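Side-chain contacts in DUF5348 domain-containing protein (Ruminococcus gnavus, PDB 3NRL), which is of unknown function but folds as a small all-beta domain of the DUF5348 family that pairs with a second copy of itself: residues Thr8-Thr13 and Glu25-Gly30; Gly16-Arg21 and Ser64-Leu69; Cys36-Val41 and Trp45-Ile50. One frame throughout, in Å; residues are numbered along the deposited sequence.

Contact 1: residues Thr8-Thr13 and Glu25-Gly30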
ATOM      1  N   THR A   8       1.917  -1.891   5.606  1.00 19.26           N
ATOM      2  CA  THR A   8       1.949  -1.811   4.155  1.00 13.91           C
ATOM      3  C   THR A   8       2.711  -0.566   3.740  1.00 16.53           C
ATOM      4  O   THR A   8       2.514   0.512   4.306  1.00 17.31           O
ATOM      5  CB  THR A   8       0.533  -1.740   3.580  1.00 20.79           C
ATOM      6  OG1 THR A   8      -0.160  -0.636   4.169  1.00 42.83           O
ATOM      7  CG2 THR A   8      -0.220  -3.011   3.883  1.00 16.22           C
ATOM      8  N   LEU A   9       3.579  -0.730   2.752  1.00 18.30           N
ATOM      9  CA  LEU A   9       4.413   0.350   2.236  1.00 13.98           C
ATOM     10  C   LEU A   9       3.675   1.148   1.164  1.00 17.26           C
ATOM     11  O   LEU A   9       3.028   0.574   0.281  1.00 17.99           O
ATOM     12  CB  LEU A   9       5.704  -0.253   1.660  1.00 12.31           C
ATOM     13  CG  LEU A   9       6.850   0.664   1.236  1.00 20.17           C
ATOM     14  CD1 LEU A   9       7.435   1.387   2.452  1.00 17.74           C
ATOM     15  CD2 LEU A   9       7.920  -0.167   0.549  1.00 15.01           C
ATOM     16  N   PHE A  10       3.764   2.475   1.242  1.00 17.95           N
ATOM     17  CA  PHE A  10       3.093   3.330   0.270  1.00 19.39           C
ATOM     18  C   PHE A  10       3.790   4.681   0.142  1.00 15.84           C
ATOM     19  O   PHE A  10       4.513   5.110   1.045  1.00 21.90           O
ATOM     20  CB  PHE A  10       1.619   3.523   0.663  1.00 21.21           C
ATOM     21  CG  PHE A  10       1.409   4.505   1.781  1.00 22.79           C
ATOM     22  CD1 PHE A  10       1.229   5.861   1.510  1.00 23.98           C
ATOM     23  CD2 PHE A  10       1.411   4.082   3.107  1.00 23.79           C
ATOM     24  CE1 PHE A  10       1.057   6.784   2.543  1.00 28.95           C
ATOM     25  CE2 PHE A  10       1.240   4.995   4.150  1.00 30.76           C
ATOM     26  CZ  PHE A  10       1.064   6.347   3.868  1.00 21.55           C
ATOM     27  N   TYR A  11       3.579   5.348  -0.985  1.00 26.51           N
ATOM     28  CA  TYR A  11       4.203   6.646  -1.215  1.00 26.31           C
ATOM     29  C   TYR A  11       3.279   7.781  -0.791  1.00 27.15           C
ATOM     30  O   TYR A  11       2.112   7.826  -1.184  1.00 27.86           O
ATOM     31  CB  TYR A  11       4.571   6.812  -2.693  1.00 35.02           C
ATOM     32  CG  TYR A  11       5.310   8.102  -2.985  1.00 31.45           C
ATOM     33  CD1 TYR A  11       6.575   8.341  -2.445  1.00 31.49           C
ATOM     34  CD2 TYR A  11       4.734   9.094  -3.781  1.00 39.96           C
ATOM     35  CE1 TYR A  11       7.250   9.541  -2.688  1.00 31.77           C
ATOM     36  CE2 TYR A  11       5.399  10.294  -4.033  1.00 37.81           C
ATOM     37  CZ  TYR A  11       6.655  10.511  -3.482  1.00 43.78           C
ATOM     38  OH  TYR A  11       7.312  11.695  -3.722  1.00 48.21           O
ATOM     39  N   ASP A  12       3.811   8.697   0.009  1.00 31.64           N
ATOM     40  CA  ASP A  12       3.036   9.838   0.482  1.00 34.24           C
ATOM     41  C   ASP A  12       3.345  11.067  -0.370  1.00 38.54           C
ATOM     42  O   ASP A  12       4.468  11.561  -0.363  1.00 39.93           O
ATOM     43  CB  ASP A  12       3.371  10.132   1.941  1.00 30.02           C
ATOM     44  CG  ASP A  12       2.498  11.226   2.523  1.00 40.28           C
ATOM     45  OD1 ASP A  12       2.460  12.327   1.939  1.00 38.86           O
ATOM     46  OD2 ASP A  12       1.852  10.984   3.561  1.00 45.93           O
ATOM     47  N   THR A  13       2.347  11.560  -1.094  1.00 45.16           N
ATOM     48  CA  THR A  13       2.529  12.723  -1.957  1.00 53.87           C
ATOM     49  C   THR A  13       3.018  13.984  -1.244  1.00 58.43           C
ATOM     50  O   THR A  13       4.051  14.542  -1.613  1.00 63.60           O
ATOM     51  CB  THR A  13       1.231  13.057  -2.712  1.00 55.10           C
ATOM     52  OG1 THR A  13       0.881  11.955  -3.560  1.00 50.59           O
ATOM     53  CG2 THR A  13       1.414  14.307  -3.565  1.00 58.35           C
ATOM     54  N   GLU A  25      -5.464   3.853  11.382  1.00 39.33           N
ATOM     55  CA  GLU A  25      -5.022   5.219  11.645  1.00 46.16           C
ATOM     56  C   GLU A  25      -3.694   5.276  12.393  1.00 45.48           C
ATOM     57  O   GLU A  25      -3.505   6.099  13.288  1.00 45.96           O
ATOM     58  CB  GLU A  25      -6.089   5.980  12.436  1.00 53.29           C
ATOM     59  CG  GLU A  25      -7.267   6.446  11.597  1.00 61.82           C
ATOM     60  CD  GLU A  25      -6.841   7.346  10.449  1.00 70.20           C
ATOM     61  OE1 GLU A  25      -6.127   8.342  10.701  1.00 75.39           O
ATOM     62  OE2 GLU A  25      -7.222   7.060   9.293  1.00 66.49           O
ATOM     63  N   SER A  26      -2.774   4.395  12.016  1.00 38.77           N
ATOM     64  CA  SER A  26      -1.456   4.340  12.638  1.00 31.59           C
ATOM     65  C   SER A  26      -0.415   4.246  11.530  1.00 37.46           C
ATOM     66  O   SER A  26      -0.365   3.252  10.806  1.00 26.09           O
ATOM     67  CB  SER A  26      -1.362   3.119  13.553  1.00 29.07           C
ATOM     68  OG  SER A  26      -0.062   2.995  14.101  1.00 42.45           O
ATOM     69  N   PHE A  27       0.410   5.286  11.406  1.00 31.10           N
ATOM     70  CA  PHE A  27       1.439   5.348  10.372  1.00 32.90           C
ATOM     71  C   PHE A  27       2.830   5.492  10.982  1.00 38.05           C
ATOM     72  O   PHE A  27       2.974   5.985  12.101  1.00 42.08           O
ATOM     73  CB  PHE A  27       1.161   6.538   9.449  1.00 34.91           C
ATOM     74  CG  PHE A  27      -0.159   6.457   8.734  1.00 36.79           C
ATOM     75  CD1 PHE A  27      -0.228   6.005   7.421  1.00 27.89           C
ATOM     76  CD2 PHE A  27      -1.339   6.818   9.378  1.00 32.56           C
ATOM     77  CE1 PHE A  27      -1.447   5.914   6.756  1.00 29.67           C
ATOM     78  CE2 PHE A  27      -2.568   6.730   8.722  1.00 30.86           C
ATOM     79  CZ  PHE A  27      -2.622   6.277   7.406  1.00 31.21           C
ATOM     80  N   TYR A  28       3.853   5.069  10.246  1.00 32.44           N
ATOM     81  CA  TYR A  28       5.227   5.160  10.735  1.00 31.31           C
ATOM     82  C   TYR A  28       5.685   6.617  10.808  1.00 34.71           C
ATOM     83  O   TYR A  28       6.433   6.995  11.709  1.00 37.95           O
ATOM     84  CB  TYR A  28       6.170   4.361   9.828  1.00 28.86           C
ATOM     85  CG  TYR A  28       7.611   4.378  10.287  1.00 34.44           C
ATOM     86  CD1 TYR A  28       7.990   3.759  11.478  1.00 41.23           C
ATOM     87  CD2 TYR A  28       8.591   5.034   9.547  1.00 30.72           C
ATOM     88  CE1 TYR A  28       9.310   3.796  11.920  1.00 49.35           C
ATOM     89  CE2 TYR A  28       9.914   5.077   9.980  1.00 38.96           C
ATOM     90  CZ  TYR A  28      10.265   4.459  11.165  1.00 39.12           C
ATOM     91  OH  TYR A  28      11.564   4.513  11.613  1.00 38.14           O
ATOM     92  N   GLY A  29       5.240   7.432   9.856  1.00 36.21           N
ATOM     93  CA  GLY A  29       5.611   8.837   9.863  1.00 42.20           C
ATOM     94  C   GLY A  29       6.561   9.252   8.758  1.00 43.72           C
ATOM     95  O   GLY A  29       6.850  10.438   8.594  1.00 45.08           O
ATOM     96  N   GLY A  30       7.053   8.281   7.997  1.00 44.59           N
ATOM     97  CA  GLY A  30       7.967   8.596   6.916  1.00 37.88           C
ATOM     98  C   GLY A  30       9.315   7.920   7.052  1.00 33.92           C
ATOM     99  O   GLY A  30      10.010   8.090   8.053  1.00 35.24           O
TER

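Contact 2: residues Gly16-Arg21 and Ser64-Leu69. With SO4 (sulfate ion), chain C.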
ATOM      1  N   GLY A  16       7.526  13.725  -0.251  1.00 54.33           N
ATOM      2  CA  GLY A  16       8.171  12.825  -1.192  1.00 52.27           C
ATOM      3  C   GLY A  16       8.870  11.626  -0.583  1.00 44.83           C
ATOM      4  O   GLY A  16       9.959  11.250  -1.012  1.00 51.06           O
ATOM      5  N   ARG A  17       8.234  11.020   0.411  1.00 41.94           N
ATOM      6  CA  ARG A  17       8.776   9.861   1.095  1.00 35.85           C
ATOM      7  C   ARG A  17       7.775   8.720   1.109  1.00 35.66           C
ATOM      8  O   ARG A  17       6.565   8.923   0.969  1.00 29.60           O
ATOM      9  CB  ARG A  17       9.109  10.198   2.548  1.00 38.58           C
ATOM     10  CG  ARG A  17      10.138  11.285   2.751  1.00 47.86           C
ATOM     11  CD  ARG A  17      10.279  11.584   4.236  1.00 44.56           C
ATOM     12  NE  ARG A  17      11.330  12.556   4.511  1.00 49.78           N
ATOM     13  CZ  ARG A  17      12.627  12.318   4.349  1.00 53.74           C
ATOM     14  NH1 ARG A  17      13.038  11.137   3.912  1.00 42.82           N
ATOM     15  NH2 ARG A  17      13.512  13.263   4.625  1.00 53.79           N
ATOM     16  N   TYR A  18       8.299   7.513   1.279  1.00 33.20           N
ATOM     17  CA  TYR A  18       7.464   6.332   1.381  1.00 30.25           C
ATOM     18  C   TYR A  18       7.134   6.243   2.860  1.00 26.15           C
ATOM     19  O   TYR A  18       7.882   6.751   3.699  1.00 26.85           O
ATOM     20  CB  TYR A  18       8.231   5.088   0.915  1.00 22.61           C
ATOM     21  CG  TYR A  18       8.004   4.793  -0.547  1.00 27.48           C
ATOM     22  CD1 TYR A  18       6.877   4.082  -0.965  1.00 18.75           C
ATOM     23  CD2 TYR A  18       8.854   5.310  -1.521  1.00 22.13           C
ATOM     24  CE1 TYR A  18       6.601   3.902  -2.319  1.00 23.78           C
ATOM     25  CE2 TYR A  18       8.587   5.140  -2.872  1.00 22.87           C
ATOM     26  CZ  TYR A  18       7.461   4.439  -3.266  1.00 24.82           C
ATOM     27  OH  TYR A  18       7.194   4.285  -4.605  1.00 26.16           O
ATOM     28  N   ASP A  19       6.007   5.628   3.184  1.00 30.11           N
ATOM     29  CA  ASP A  19       5.615   5.501   4.576  1.00 30.45           C
ATOM     30  C   ASP A  19       5.005   4.130   4.788  1.00 23.52           C
ATOM     31  O   ASP A  19       4.774   3.390   3.833  1.00 20.46           O
ATOM     32  CB  ASP A  19       4.617   6.604   4.940  1.00 32.48           C
ATOM     33  CG  ASP A  19       4.420   6.750   6.439  1.00 30.12           C
ATOM     34  OD1 ASP A  19       5.187   6.141   7.213  1.00 33.63           O
ATOM     35  OD2 ASP A  19       3.497   7.491   6.839  1.00 42.13           O
ATOM     36  N   ILE A  20       4.748   3.791   6.042  1.00 25.25           N
ATOM     37  CA  ILE A  20       4.174   2.498   6.359  1.00 24.19           C
ATOM     38  C   ILE A  20       2.906   2.638   7.182  1.00 29.20           C
ATOM     39  O   ILE A  20       2.895   3.300   8.218  1.00 27.71           O
ATOM     40  CB  ILE A  20       5.167   1.641   7.150  1.00 22.17           C
ATOM     41  CG1 ILE A  20       6.395   1.338   6.282  1.00 20.97           C
ATOM     42  CG2 ILE A  20       4.492   0.360   7.611  1.00 19.34           C
ATOM     43  CD1 ILE A  20       7.512   0.660   7.026  1.00 24.37           C
ATOM     44  N   ARG A  21       1.836   2.019   6.706  1.00 21.59           N
ATOM     45  CA  ARG A  21       0.572   2.049   7.422  1.00 23.63           C
ATOM     46  C   ARG A  21       0.472   0.759   8.229  1.00 26.38           C
ATOM     47  O   ARG A  21       0.428  -0.335   7.658  1.00 23.98           O
ATOM     48  CB  ARG A  21      -0.603   2.129   6.455  1.00 27.87           C
ATOM     49  CG  ARG A  21      -1.936   1.964   7.165  1.00 36.84           C
ATOM     50  CD  ARG A  21      -2.977   1.349   6.255  1.00 47.42           C
ATOM     51  NE  ARG A  21      -3.588   2.330   5.370  1.00 49.71           N
ATOM     52  CZ  ARG A  21      -4.282   3.379   5.799  1.00 41.78           C
ATOM     53  NH1 ARG A  21      -4.435   3.570   7.102  1.00 23.22           N
ATOM     54  NH2 ARG A  21      -4.833   4.220   4.929  1.00 20.49           N
ATOM     55  N   SER A  64       9.362  -4.382  -9.110  1.00 18.98           N
ATOM     56  CA  SER A  64       8.951  -3.465 -10.172  1.00 21.76           C
ATOM     57  C   SER A  64       8.686  -2.077  -9.604  1.00 24.94           C
ATOM     58  O   SER A  64       8.947  -1.063 -10.257  1.00 27.72           O
ATOM     59  CB  SER A  64       7.682  -3.986 -10.853  1.00 21.56           C
ATOM     60  OG  SER A  64       6.606  -4.052  -9.932  1.00 18.85           O
ATOM     61  N   ARG A  65       8.161  -2.049  -8.383  1.00 19.34           N
ATOM     62  CA  ARG A  65       7.849  -0.809  -7.687  1.00 17.43           C
ATOM     63  C   ARG A  65       7.664  -1.113  -6.205  1.00 12.68           C
ATOM     64  O   ARG A  65       7.402  -2.256  -5.831  1.00 15.41           O
ATOM     65  CB  ARG A  65       6.575  -0.177  -8.253  1.00 21.75           C
ATOM     66  CG  ARG A  65       5.295  -0.937  -7.960  1.00 25.99           C
ATOM     67  CD  ARG A  65       4.094  -0.028  -8.185  1.00 39.16           C
ATOM     68  NE  ARG A  65       3.550  -0.121  -9.534  1.00 41.30           N
ATOM     69  CZ  ARG A  65       2.841   0.839 -10.123  1.00 28.46           C
ATOM     70  NH1 ARG A  65       2.595   1.982  -9.491  1.00 28.06           N
ATOM     71  NH2 ARG A  65       2.355   0.644 -11.339  1.00 33.45           N
ATOM     72  N   LEU A  66       7.787  -0.089  -5.370  1.00 17.37           N
ATOM     73  CA  LEU A  66       7.658  -0.251  -3.922  1.00 20.39           C
ATOM     74  C   LEU A  66       6.220  -0.186  -3.406  1.00 17.32           C
ATOM     75  O   LEU A  66       5.915  -0.668  -2.317  1.00 13.06           O
ATOM     76  CB  LEU A  66       8.485   0.828  -3.203  1.00 19.39           C
ATOM     77  CG  LEU A  66       9.999   0.644  -3.074  1.00 17.97           C
ATOM     78  CD1 LEU A  66      10.619   0.473  -4.451  1.00 20.08           C
ATOM     79  CD2 LEU A  66      10.607   1.847  -2.358  1.00 23.33           C
ATOM     80  N   ASP A  67       5.336   0.406  -4.195  1.00 15.54           N
ATOM     81  CA  ASP A  67       3.946   0.586  -3.793  1.00 23.80           C
ATOM     82  C   ASP A  67       3.155  -0.668  -3.451  1.00 20.06           C
ATOM     83  O   ASP A  67       3.048  -1.587  -4.258  1.00 18.11           O
ATOM     84  CB  ASP A  67       3.214   1.355  -4.888  1.00 22.50           C
ATOM     85  CG  ASP A  67       4.067   2.455  -5.477  1.00 29.86           C
ATOM     86  OD1 ASP A  67       4.205   3.517  -4.833  1.00 24.22           O
ATOM     87  OD2 ASP A  67       4.616   2.241  -6.580  1.00 31.54           O
ATOM     88  N   GLY A  68       2.590  -0.684  -2.248  1.00 18.93           N
ATOM     89  CA  GLY A  68       1.767  -1.799  -1.828  1.00 18.42           C
ATOM     90  C   GLY A  68       2.447  -3.014  -1.236  1.00 20.64           C
ATOM     91  O   GLY A  68       1.777  -3.982  -0.898  1.00 17.17           O
ATOM     92  N   LEU A  69       3.768  -2.988  -1.109  1.00 14.78           N
ATOM     93  CA  LEU A  69       4.468  -4.134  -0.543  1.00 16.92           C
ATOM     94  C   LEU A  69       4.089  -4.315   0.923  1.00 13.37           C
ATOM     95  O   LEU A  69       3.812  -3.341   1.623  1.00 14.39           O
ATOM     96  CB  LEU A  69       5.980  -3.931  -0.635  1.00 16.01           C
ATOM     97  CG  LEU A  69       6.639  -3.949  -2.014  1.00 10.35           C
ATOM     98  CD1 LEU A  69       8.102  -3.546  -1.884  1.00 11.93           C
ATOM     99  CD2 LEU A  69       6.527  -5.349  -2.622  1.00  9.79           C
TER
HETATM  100  S   SO4 C  82      16.687  11.603   3.997  1.00 50.97           S
HETATM  101  O1  SO4 C  82      15.675  10.556   3.780  1.00 52.68           O
HETATM  102  O2  SO4 C  82      16.038  12.924   3.995  1.00 54.13           O
HETATM  103  O3  SO4 C  82      17.353  11.380   5.296  1.00 51.71           O
HETATM  104  O4  SO4 C  82      17.685  11.549   2.914  1.00 54.44           O
HETATM  105  O   HOH W   1       8.507   2.405  -6.676  1.00 19.99           O

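Contact 3: residues Cys36-Val41 and Trp45-Ile50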
ATOM      1  N   CYS A  36      16.004   0.242   7.548  1.00 25.98           N
ATOM      2  CA  CYS A  36      15.858  -1.164   7.192  1.00 27.94           C
ATOM      3  C   CYS A  36      14.563  -1.787   7.714  1.00 27.77           C
ATOM      4  O   CYS A  36      14.025  -1.375   8.742  1.00 23.92           O
ATOM      5  CB  CYS A  36      17.053  -1.948   7.732  1.00 37.85           C
ATOM      6  SG  CYS A  36      17.339  -1.670   9.493  1.00 59.48           S
ATOM      7  N   PHE A  37      14.079  -2.791   6.986  1.00 29.55           N
ATOM      8  CA  PHE A  37      12.857  -3.512   7.329  1.00 18.69           C
ATOM      9  C   PHE A  37      12.759  -4.734   6.409  1.00 21.15           C
ATOM     10  O   PHE A  37      13.565  -4.868   5.490  1.00 19.95           O
ATOM     11  CB  PHE A  37      11.638  -2.597   7.155  1.00 13.84           C
ATOM     12  CG  PHE A  37      11.517  -1.986   5.781  1.00 25.70           C
ATOM     13  CD1 PHE A  37      10.938  -2.697   4.730  1.00 14.78           C
ATOM     14  CD2 PHE A  37      11.977  -0.693   5.542  1.00 23.77           C
ATOM     15  CE1 PHE A  37      10.818  -2.127   3.460  1.00 22.92           C
ATOM     16  CE2 PHE A  37      11.864  -0.112   4.277  1.00 28.76           C
ATOM     17  CZ  PHE A  37      11.282  -0.831   3.234  1.00 25.95           C
ATOM     18  N   ASP A  38      11.803  -5.628   6.662  1.00 18.43           N
ATOM     19  CA  ASP A  38      11.643  -6.818   5.821  1.00 17.77           C
ATOM     20  C   ASP A  38      10.459  -6.655   4.879  1.00 17.76           C
ATOM     21  O   ASP A  38       9.484  -5.985   5.209  1.00 23.98           O
ATOM     22  CB  ASP A  38      11.386  -8.088   6.647  1.00 16.97           C
ATOM     23  CG  ASP A  38      12.538  -8.458   7.563  1.00 29.30           C
ATOM     24  OD1 ASP A  38      13.703  -8.418   7.121  1.00 22.20           O
ATOM     25  OD2 ASP A  38      12.267  -8.820   8.727  1.00 27.22           O
ATOM     26  N   VAL A  39      10.554  -7.287   3.712  1.00 17.20           N
ATOM     27  CA  VAL A  39       9.480  -7.270   2.732  1.00 10.07           C
ATOM     28  C   VAL A  39       8.970  -8.699   2.627  1.00 13.32           C
ATOM     29  O   VAL A  39       9.755  -9.646   2.534  1.00 15.99           O
ATOM     30  CB  VAL A  39       9.953  -6.850   1.322  1.00 15.55           C
ATOM     31  CG1 VAL A  39       8.803  -7.063   0.317  1.00 12.78           C
ATOM     32  CG2 VAL A  39      10.392  -5.391   1.315  1.00 20.70           C
ATOM     33  N   LYS A  40       7.654  -8.850   2.644  1.00 14.68           N
ATOM     34  CA  LYS A  40       7.046 -10.163   2.545  1.00 18.00           C
ATOM     35  C   LYS A  40       7.067 -10.619   1.088  1.00 18.31           C
ATOM     36  O   LYS A  40       6.608  -9.906   0.192  1.00 17.03           O
ATOM     37  CB  LYS A  40       5.605 -10.104   3.054  1.00 16.13           C
ATOM     38  CG  LYS A  40       4.885 -11.440   3.087  1.00 34.54           C
ATOM     39  CD  LYS A  40       5.451 -12.342   4.167  1.00 36.27           C
ATOM     40  CE  LYS A  40       4.662 -13.643   4.260  1.00 53.79           C
ATOM     41  NZ  LYS A  40       3.213 -13.405   4.523  1.00 44.87           N
ATOM     42  N   VAL A  41       7.635 -11.797   0.860  1.00 18.88           N
ATOM     43  CA  VAL A  41       7.703 -12.380  -0.470  1.00 18.26           C
ATOM     44  C   VAL A  41       7.180 -13.791  -0.291  1.00 20.08           C
ATOM     45  O   VAL A  41       7.870 -14.665   0.246  1.00 20.13           O
ATOM     46  CB  VAL A  41       9.139 -12.423  -1.004  1.00 23.14           C
ATOM     47  CG1 VAL A  41       9.157 -13.067  -2.385  1.00 25.59           C
ATOM     48  CG2 VAL A  41       9.705 -11.016  -1.062  1.00 20.52           C
ATOM     49  N   TRP A  45      10.303 -13.507   4.568  1.00 24.77           N
ATOM     50  CA  TRP A  45      10.571 -12.102   4.823  1.00 22.95           C
ATOM     51  C   TRP A  45      11.987 -11.823   4.331  1.00 26.21           C
ATOM     52  O   TRP A  45      12.942 -12.459   4.781  1.00 24.83           O
ATOM     53  CB  TRP A  45      10.466 -11.789   6.317  1.00 19.45           C
ATOM     54  CG  TRP A  45       9.075 -11.869   6.850  1.00 26.39           C
ATOM     55  CD1 TRP A  45       8.518 -12.903   7.550  1.00 29.11           C
ATOM     56  CD2 TRP A  45       8.059 -10.865   6.742  1.00 25.94           C
ATOM     57  NE1 TRP A  45       7.217 -12.600   7.891  1.00 25.77           N
ATOM     58  CE2 TRP A  45       6.911 -11.354   7.410  1.00 29.23           C
ATOM     59  CE3 TRP A  45       8.008  -9.596   6.151  1.00 19.76           C
ATOM     60  CZ2 TRP A  45       5.722 -10.616   7.499  1.00 18.35           C
ATOM     61  CZ3 TRP A  45       6.827  -8.863   6.237  1.00 24.39           C
ATOM     62  CH2 TRP A  45       5.703  -9.376   6.911  1.00 25.15           C
ATOM     63  N   VAL A  46      12.112 -10.875   3.405  1.00 22.92           N
ATOM     64  CA  VAL A  46      13.402 -10.514   2.824  1.00 20.50           C
ATOM     65  C   VAL A  46      13.904  -9.191   3.392  1.00 18.37           C
ATOM     66  O   VAL A  46      13.206  -8.181   3.331  1.00 15.08           O
ATOM     67  CB  VAL A  46      13.286 -10.365   1.285  1.00 32.92           C
ATOM     68  CG1 VAL A  46      14.654 -10.078   0.678  1.00 23.81           C
ATOM     69  CG2 VAL A  46      12.671 -11.624   0.682  1.00 28.35           C
ATOM     70  N   PRO A  47      15.129  -9.179   3.947  1.00 17.00           N
ATOM     71  CA  PRO A  47      15.695  -7.952   4.515  1.00 18.79           C
ATOM     72  C   PRO A  47      16.082  -6.949   3.434  1.00 16.87           C
ATOM     73  O   PRO A  47      16.785  -7.285   2.480  1.00 22.41           O
ATOM     74  CB  PRO A  47      16.911  -8.459   5.289  1.00 23.03           C
ATOM     75  CG  PRO A  47      17.361  -9.615   4.459  1.00 18.82           C
ATOM     76  CD  PRO A  47      16.046 -10.316   4.145  1.00 22.29           C
ATOM     77  N   VAL A  48      15.615  -5.718   3.580  1.00 15.27           N
ATOM     78  CA  VAL A  48      15.937  -4.685   2.608  1.00 14.98           C
ATOM     79  C   VAL A  48      16.293  -3.387   3.308  1.00 21.72           C
ATOM     80  O   VAL A  48      16.121  -3.247   4.522  1.00 22.94           O
ATOM     81  CB  VAL A  48      14.747  -4.396   1.657  1.00 15.99           C
ATOM     82  CG1 VAL A  48      14.316  -5.664   0.950  1.00 16.83           C
ATOM     83  CG2 VAL A  48      13.577  -3.820   2.448  1.00 16.63           C
ATOM     84  N   ARG A  49      16.790  -2.437   2.527  1.00 16.89           N
ATOM     85  CA  ARG A  49      17.149  -1.123   3.037  1.00 24.20           C
ATOM     86  C   ARG A  49      16.615  -0.161   1.988  1.00 19.83           C
ATOM     87  O   ARG A  49      16.798  -0.392   0.795  1.00 27.39           O
ATOM     88  CB  ARG A  49      18.677  -0.991   3.155  1.00 29.89           C
ATOM     89  CG  ARG A  49      19.144   0.279   3.862  1.00 30.65           C
ATOM     90  CD  ARG A  49      20.659   0.294   4.106  1.00 24.47           C
ATOM     91  NE  ARG A  49      21.436   0.465   2.879  1.00 25.97           N
ATOM     92  CZ  ARG A  49      22.187  -0.486   2.328  1.00 26.44           C
ATOM     93  NH1 ARG A  49      22.274  -1.684   2.890  1.00 18.83           N
ATOM     94  NH2 ARG A  49      22.845  -0.242   1.208  1.00 25.17           N
ATOM     95  N   ILE A  50      15.927   0.894   2.411  1.00 13.40           N
ATOM     96  CA  ILE A  50      15.411   1.837   1.431  1.00 12.35           C
ATOM     97  C   ILE A  50      16.424   2.957   1.245  1.00 22.12           C
ATOM     98  O   ILE A  50      17.002   3.449   2.210  1.00 22.24           O
ATOM     99  CB  ILE A  50      14.036   2.415   1.840  1.00 14.14           C
ATOM    100  CG1 ILE A  50      13.466   3.241   0.686  1.00 17.03           C
ATOM    101  CG2 ILE A  50      14.164   3.267   3.098  1.00 17.26           C
ATOM    102  CD1 ILE A  50      11.989   3.539   0.820  1.00 18.42           C
TER

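Contact 1: residues Thr8-Thr13 and Glu25-Gly30
F10 and F27 meet rim against rim and are the two residues that carry this small contact, which buries 72 Å² in all. The CE2-CZ side of the F10 ring lies next to the CD1-CE1 side of the F27 ring, with F10 CE2 3.7 Å from F27 CD1 and F10 CZ 3.9 Å from F27 CE1. The planes stand 77° apart and the centroids are 5.9 Å from each other, yet neither ring sits over the face of the other. The pair is therefore a steep edge contact and not a T-shaped stack, and it works by dispersion between C-H rims. The two rings arrive differently. In F27 the bond from CA to CB already heads for the 8-13 strand, and CG stands beside the backbone N (chi1 -61°), which leaves the ring lying athwart, its CD1-CE1 side turned to F10. In F10, CG is tucked between the backbone N and the carbonyl carbon, a turn (chi1 77°) that sends the ring out to the side of its strand, so that its CE2-CZ side comes up to F27. The T8 carbonyl oxygen lies in the plane of the F10 ring, at its rim, 3.9 Å from F10 CD2. With the CA atoms of F10 and F27 10.4 Å apart, the contact depends on ring reach and not on neighbouring backbones. Strand 17-23 fills that gap: it pairs with strand 6-12 through F10 and D19, and the D19 side chain touches F27. R65 of the second subunit packs on both rings, and its guanidinium forms a salt bridge with D12. The phenylalanine pair thus bridges strands 26-27 and 6-12 over strand 17-23, which lies between them in the sheet, on a face turned to the dimer partner.

Contact 2: residues Gly16-Arg21 and Ser64-Leu69
Y18 lays one ring face on L66 and brings its hydroxyl to D67. L66 approaches that face with two carbons: CB stands 3.7 Å from Y18 CE1, near the hydroxyl end, while CD2 lies 4.0 Å from the ring centroid and 16° off the normal, a CH-pi contact displaced toward the rim. D67 comes to the ring edge instead, placing OD1 3.1 Å from Y18 OH with the carboxylate plane turned 42° from the ring. A water is also 3.1 Å from Y18 OH and accepts a hydrogen bond from L66 N at 2.9 Å, linking the phenol to the backbone of the same loop that supplies the carboxylate. Behind these groups, residues L66 to L69 make a type II beta turn; G68 takes its third position with backbone angles that call for glycine. The turn sets L66 under the ring and D67 at its edge. W56 meets Y18 edge-to-face and Y11 lies against it as well, so the tyrosine is held among aromatic rings. One residue earlier, R17 points elsewhere: its chain, extended from CG to NE (chi2 175°), delivers NH1 and NH2 to two oxygens of a sulfate, with R17 NH2 2.6 Å from sulfate O2. That ion, probably from the crystallisation liquor, also takes a bond from C33 N. All three protein residues that touch across the contact are buried, and the hydroxyl has one proton for two nearby oxygens. A buried carboxylate beside a phenol probably favours a neutral tyrosine, with the water able to share in the polar network.

Contact 3: residues Cys36-Val41 and Trp45-Ile50
V46 O is gripped twice from the facing strand, by V39 N at 2.8 Å and by the CA-H of D38, whose CA is 3.2 Å away. This is the hydrogen-bonded pair nearer the turn of an antiparallel beta hairpin, strands 36-41 and 44-52. V46 N returns a nearly straight bond to V39 O (2.8 Å, 176°), and F37 and V48 form the next hydrogen-bonded pair. On the face that carries D38, K40 and W45, the lysine chain lies over the indole: K40 CD is 3.8 Å from the centroid of the six-membered ring, close to its normal, and K40 CB sits above CZ3. The bend at chi2 (70°) folds the K40 chain back across the ring instead of letting it run outward. D38 CB touches the same indole at W45 CE3 (3.7 Å), while D38 OD2 forms a salt bridge with R72, which also makes a cation-pi contact with W45. With W45 replaced by an alanine, the K40 methylenes would probably lose the ring face they lie on and R72 its cation-pi partner. The reverse face is apolar and packs toward L58 and L61. There V48 CG2 sits over the F37 ring, 3.8 Å from its centroid, and also meets V39 CG2. F37 CG occupies the position between backbone N and carbonyl carbon, which turns a ring face to V48 CG2, and F37 CE2 lies 4.1 Å from I50 CB. Near the hairpin turn V41 CG2 and V46 CG2 stand 3.5 Å apart, closer than usual van der Waals contact.

Overall arrangement
From the N terminus, strand 6-12 supplies the first half of contact 1, and strand 17-23 then supplies the first half of contact 2. Contact 1 closes at residues 25-30, spanning strands 6-12 and 26-27, while contact 2 waits until 64-69, bringing the loop before strand 70-72 onto strand 17-23; the two therefore cross along the chain. They also touch, through backbone pairing of L9 with L69. Contact 3 opens and closes within the long span between the halves of contact 2, as the 36-41/44-52 hairpin of the same sheet. I50 packs on Y18 and L66, and V39 on L69, joining contacts 2 and 3. Contacts 1 and 3 lie on opposite sides of the chain's centre; contacts 1 and 2 both meet the second subunit.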